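Long-range contacts in beta sliding clamp (PDB 6PTR), which probably tethers DNA polymerases and other proteins to DNA, making replication processive, by closing a head-to-tail dimeric ring around the duplex: residues S16-S21 with E63-N68; G73-P78 with L118-K123. One frame throughout, in Å; residues are numbered along the deposited sequence.

Contact 1: residues S16-S21 with E63-N68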
# COMPACT_ATOMS: atom_id res chain seq x y z
N SER C 16 2.58 -23.96 9.11
CA SER C 16 1.82 -22.85 9.69
C SER C 16 2.40 -22.42 11.02
O SER C 16 2.52 -21.22 11.29
CB SER C 16 0.35 -23.24 9.83
OG SER C 16 -0.28 -23.21 8.57
N GLN C 17 2.79 -23.38 11.86
CA GLN C 17 3.45 -23.04 13.11
C GLN C 17 4.76 -22.30 12.87
O GLN C 17 5.03 -21.27 13.52
CB GLN C 17 3.69 -24.32 13.92
CG GLN C 17 4.64 -24.12 15.08
CD GLN C 17 4.04 -23.24 16.15
OE1 GLN C 17 3.03 -23.60 16.75
NE2 GLN C 17 4.64 -22.08 16.38
N PHE C 18 5.59 -22.81 11.96
CA PHE C 18 6.87 -22.18 11.67
C PHE C 18 6.69 -20.77 11.12
O PHE C 18 7.44 -19.85 11.48
CB PHE C 18 7.66 -23.02 10.67
CG PHE C 18 9.08 -22.55 10.47
CD1 PHE C 18 10.02 -22.73 11.47
CD2 PHE C 18 9.48 -21.97 9.28
CE1 PHE C 18 11.32 -22.30 11.31
CE2 PHE C 18 10.79 -21.54 9.12
CZ PHE C 18 11.71 -21.71 10.15
N PHE C 19 5.70 -20.59 10.25
CA PHE C 19 5.42 -19.28 9.66
C PHE C 19 5.01 -18.28 10.72
O PHE C 19 5.47 -17.13 10.73
CB PHE C 19 4.32 -19.44 8.62
CG PHE C 19 4.05 -18.20 7.81
CD1 PHE C 19 5.06 -17.60 7.08
CD2 PHE C 19 2.79 -17.65 7.78
CE1 PHE C 19 4.81 -16.46 6.31
CE2 PHE C 19 2.53 -16.51 7.02
CZ PHE C 19 3.55 -15.92 6.30
N LYS C 20 4.13 -18.70 11.64
CA LYS C 20 3.70 -17.82 12.72
C LYS C 20 4.87 -17.40 13.59
O LYS C 20 5.02 -16.22 13.91
CB LYS C 20 2.63 -18.51 13.57
CG LYS C 20 2.05 -17.58 14.63
CD LYS C 20 0.85 -18.19 15.34
CE LYS C 20 0.18 -17.17 16.26
NZ LYS C 20 -0.58 -16.12 15.52
N SER C 21 5.73 -18.35 13.97
CA SER C 21 6.86 -18.02 14.83
C SER C 21 7.86 -17.14 14.10
O SER C 21 8.33 -16.13 14.64
CB SER C 21 7.53 -19.30 15.35
OG SER C 21 6.61 -20.10 16.09
N GLU C 63 11.57 -16.61 19.85
CA GLU C 63 10.35 -17.38 20.04
C GLU C 63 10.71 -18.84 19.90
O GLU C 63 11.56 -19.19 19.08
CB GLU C 63 9.25 -17.06 19.04
CG GLU C 63 7.93 -17.74 19.53
CD GLU C 63 6.89 -17.76 18.49
OE1 GLU C 63 6.13 -18.74 18.41
OE2 GLU C 63 6.85 -16.78 17.74
N SER C 64 10.06 -19.68 20.69
CA SER C 64 10.39 -21.09 20.69
C SER C 64 9.12 -21.89 20.53
O SER C 64 8.05 -21.46 20.97
CB SER C 64 11.08 -21.48 21.99
OG SER C 64 12.08 -20.53 22.30
N PHE C 65 9.25 -23.07 19.93
CA PHE C 65 8.12 -23.99 19.87
C PHE C 65 8.61 -25.43 19.94
O PHE C 65 9.74 -25.74 19.56
CB PHE C 65 7.26 -23.78 18.61
CG PHE C 65 8.00 -23.88 17.30
CD1 PHE C 65 8.78 -22.83 16.84
CD2 PHE C 65 7.90 -25.03 16.52
CE1 PHE C 65 9.46 -22.92 15.63
CE2 PHE C 65 8.56 -25.11 15.30
CZ PHE C 65 9.34 -24.06 14.85
N THR C 66 7.70 -26.30 20.38
CA THR C 66 7.99 -27.71 20.61
C THR C 66 7.98 -28.47 19.29
O THR C 66 7.02 -28.38 18.52
CB THR C 66 6.97 -28.29 21.57
OG1 THR C 66 7.16 -27.72 22.88
CG2 THR C 66 7.09 -29.81 21.63
N VAL C 67 9.07 -29.20 19.01
CA VAL C 67 9.21 -30.03 17.81
C VAL C 67 9.98 -31.28 18.19
O VAL C 67 10.98 -31.19 18.90
CB VAL C 67 10.01 -29.35 16.67
CG1 VAL C 67 9.86 -30.15 15.38
CG2 VAL C 67 9.60 -27.94 16.47
N ASN C 68 9.55 -32.43 17.69
CA ASN C 68 10.43 -33.59 17.72
C ASN C 68 11.61 -33.32 16.78
O ASN C 68 11.42 -33.05 15.59
CB ASN C 68 9.70 -34.85 17.29
CG ASN C 68 10.63 -36.04 17.20
OD1 ASN C 68 10.95 -36.52 16.11
ND2 ASN C 68 11.09 -36.50 18.33
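Gln-17 lays its bent side chain along Phe-65, the two running past each other in opposite directions. The fold at chi2 (68°) brings the amide back over the root of the aromatic side chain, with NE2 of Gln-17 3.8 Å from CB of Phe-65. Amide and ring planes are only 18° apart. Nearer its own backbone, CG of Gln-17 makes an off-centre CH-pi contact, 4.2 Å from the centroid of the Phe-65 ring. The far end of the same ring reaches Phe-18, whose edge it meets in plane: CZ of Phe-65 is 3.7 Å from CD1 of Phe-18. This is helix-on-sheet packing in the ring-forming fold of the family, where paired helices, 15-26 and 79-88, lie against the sheets and, as in relatives, face the DNA channel. The 16-21 part of helix 15-26 runs nearly antiparallel to residues 63-66 of strand 59-69 (165°), the short segment axes 9.5 Å apart at closest approach. That strand belongs to the sheet shared by the N-terminal and central domains. Leu-82 and Val-86 of helix 79-88 receive Phe-18, while Val-13 of strand 10-14 touches both phenylalanines.

Where the backbones come nearest, polar groups replace the rings. Ser-21 donates OG to OE1 of Glu-63 at 2.7 Å, reaching the carboxylate from well above its plane. The same hydroxyl oxygen weakly accepts NE2 of Gln-17 at 2.8 Å, linking amide and carboxylate in a short chain of hydrogen bonds. The weak bond may help to orient the amide lying along Phe-65. The other carboxylate oxygen presses close to the helix backbone, OE2 of Glu-63 being 3.2 Å from CA of Ser-21. Arg-24 adds a long, weak ion pair with OE1.

Contact 2: residues G73-P78 with L118-K123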
# COMPACT_ATOMS: atom_id res chain seq x y z
N GLY C 73 20.90 -29.16 16.19
CA GLY C 73 21.87 -28.29 15.57
C GLY C 73 21.31 -26.90 15.40
O GLY C 73 20.17 -26.61 15.76
N ALA C 74 22.13 -26.03 14.81
CA ALA C 74 21.70 -24.66 14.61
C ALA C 74 22.33 -24.10 13.34
O ALA C 74 23.32 -24.62 12.82
CB ALA C 74 22.08 -23.78 15.81
N ILE C 75 21.73 -23.01 12.86
CA ILE C 75 22.19 -22.36 11.64
C ILE C 75 21.50 -21.01 11.59
O ILE C 75 20.45 -20.82 12.21
CB ILE C 75 21.84 -23.24 10.40
CG1 ILE C 75 22.55 -22.74 9.15
CG2 ILE C 75 20.34 -23.27 10.16
CD1 ILE C 75 24.02 -22.99 9.16
N THR C 76 22.08 -20.05 10.86
CA THR C 76 21.39 -18.78 10.66
C THR C 76 21.13 -18.62 9.17
O THR C 76 21.91 -19.07 8.33
CB THR C 76 22.17 -17.56 11.22
OG1 THR C 76 23.18 -17.16 10.28
CG2 THR C 76 22.82 -17.89 12.55
N VAL C 77 19.99 -18.01 8.85
CA VAL C 77 19.39 -18.00 7.51
C VAL C 77 18.91 -16.58 7.24
O VAL C 77 18.34 -15.97 8.16
CB VAL C 77 18.20 -18.98 7.42
CG1 VAL C 77 17.79 -19.22 6.00
CG2 VAL C 77 18.52 -20.31 8.14
N PRO C 78 19.09 -16.01 6.04
CA PRO C 78 18.54 -14.67 5.78
C PRO C 78 17.05 -14.59 6.07
O PRO C 78 16.27 -15.40 5.55
CB PRO C 78 18.87 -14.44 4.30
CG PRO C 78 20.14 -15.27 4.09
CD PRO C 78 19.86 -16.52 4.89
N LEU C 118 19.87 -22.77 0.64
CA LEU C 118 20.11 -21.37 0.96
C LEU C 118 21.50 -21.18 1.55
O LEU C 118 21.91 -21.94 2.43
CB LEU C 118 19.06 -20.81 1.93
CG LEU C 118 17.60 -20.75 1.50
CD1 LEU C 118 16.81 -19.98 2.56
CD2 LEU C 118 17.46 -20.11 0.13
N GLN C 119 22.21 -20.18 1.06
CA GLN C 119 23.48 -19.77 1.65
C GLN C 119 23.23 -19.19 3.03
O GLN C 119 22.43 -18.28 3.20
CB GLN C 119 24.17 -18.75 0.76
CG GLN C 119 24.62 -19.27 -0.59
CD GLN C 119 25.01 -18.16 -1.55
OE1 GLN C 119 25.12 -16.99 -1.16
NE2 GLN C 119 25.21 -18.51 -2.81
N CYS C 120 23.95 -19.71 4.02
CA CYS C 120 23.72 -19.42 5.42
C CYS C 120 25.02 -18.97 6.09
O CYS C 120 26.09 -18.92 5.47
CB CYS C 120 23.17 -20.65 6.14
SG CYS C 120 21.45 -20.98 5.69
N LEU C 121 24.91 -18.67 7.38
CA LEU C 121 26.06 -18.35 8.21
C LEU C 121 25.94 -19.12 9.51
O LEU C 121 24.82 -19.32 10.01
CB LEU C 121 26.12 -16.83 8.46
CG LEU C 121 26.41 -15.98 7.22
CD1 LEU C 121 26.23 -14.50 7.52
CD2 LEU C 121 27.83 -16.25 6.71
N PRO C 122 27.05 -19.58 10.08
CA PRO C 122 26.96 -20.46 11.26
C PRO C 122 26.52 -19.71 12.51
O PRO C 122 26.71 -18.50 12.64
CB PRO C 122 28.40 -20.98 11.42
CG PRO C 122 29.25 -19.92 10.81
CD PRO C 122 28.44 -19.40 9.63
N LYS C 123 25.94 -20.47 13.44
CA LYS C 123 25.50 -19.90 14.72
C LYS C 123 26.61 -19.14 15.44
O LYS C 123 26.34 -18.12 16.09
CB LYS C 123 24.98 -21.02 15.62
CG LYS C 123 24.63 -20.54 17.02
CD LYS C 123 24.23 -21.68 17.96
CE LYS C 123 23.98 -21.14 19.38
NZ LYS C 123 23.53 -22.22 20.32
O HOH W 1 25.77 -23.24 12.71
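The carbonyl group of Leu-121 is gripped twice by Thr-76. The backbone N of Thr-76 meets O of Leu-121 at 3.0 Å, almost in line with the C=O bond. OG1 of Thr-76 donates to that oxygen at 2.7 Å from above the carbonyl plane, 43° out of it. A chi1 of 82° sets this hydroxyl between the backbone N and carbonyl carbon of its own residue, from where it can reach across; Asn-40 ND2 is bonded to it too. The carbonyl plane of Thr-76 likewise has its donor above it, N of Leu-121 at 3.2 Å. Together the two backbone bonds make an isolated antiparallel bridge, a hydrogen-bonded pair.

Cys-120 packs tightly beside the bridge, its CB 3.0 Å from O of Thr-76. Its CB also meets CG1 of Ile-75 at 3.7 Å, and SG rests against CG2 of Val-77. Beyond it, Val-77 and Leu-118 cross at about a right angle, CG1 of Val-77 touching CD1 of Leu-118 at 3.7 Å. Past the bridge a water takes over from direct bonding, giving a hydrogen bond to O of Ala-74 and accepting one from N of Lys-123. The extended Lys-123 chain passes CB of Ala-74 on its way to a salt bridge with Asp-44.

Segment 118-123 thus leaves strand 114-119 and fastens onto 71-78, an outermost strand of its sheet, whose other neighbour is strand 40-46. Leu-118 packs on helix 79-88, and Gln-119 bonds Pro-312 of the second subunit at the ring interface.

Overall arrangement
Both contacts belong to the N-terminal domain and reach, at different strands, the sheet that strands of the N-terminal and central domains build together. Contact 1 seats helix 15-26 on strand 59-69, next to strand 245-250 of the central domain, whereas contact 2 attaches a loop to strand 71-78 at the sheet's outer end. Their centres lie about 17 Å apart and their nearest atoms about 7 Å, without touching. Helix 79-88, which starts directly after strand 71-78, packs against side chains from both. Contact 2 borders the second subunit; no other chain of the assembly touches contact 1. Griselimycin is bound in this crystal, probably, as in relatives, between the central and C-terminal domains, away from both contacts.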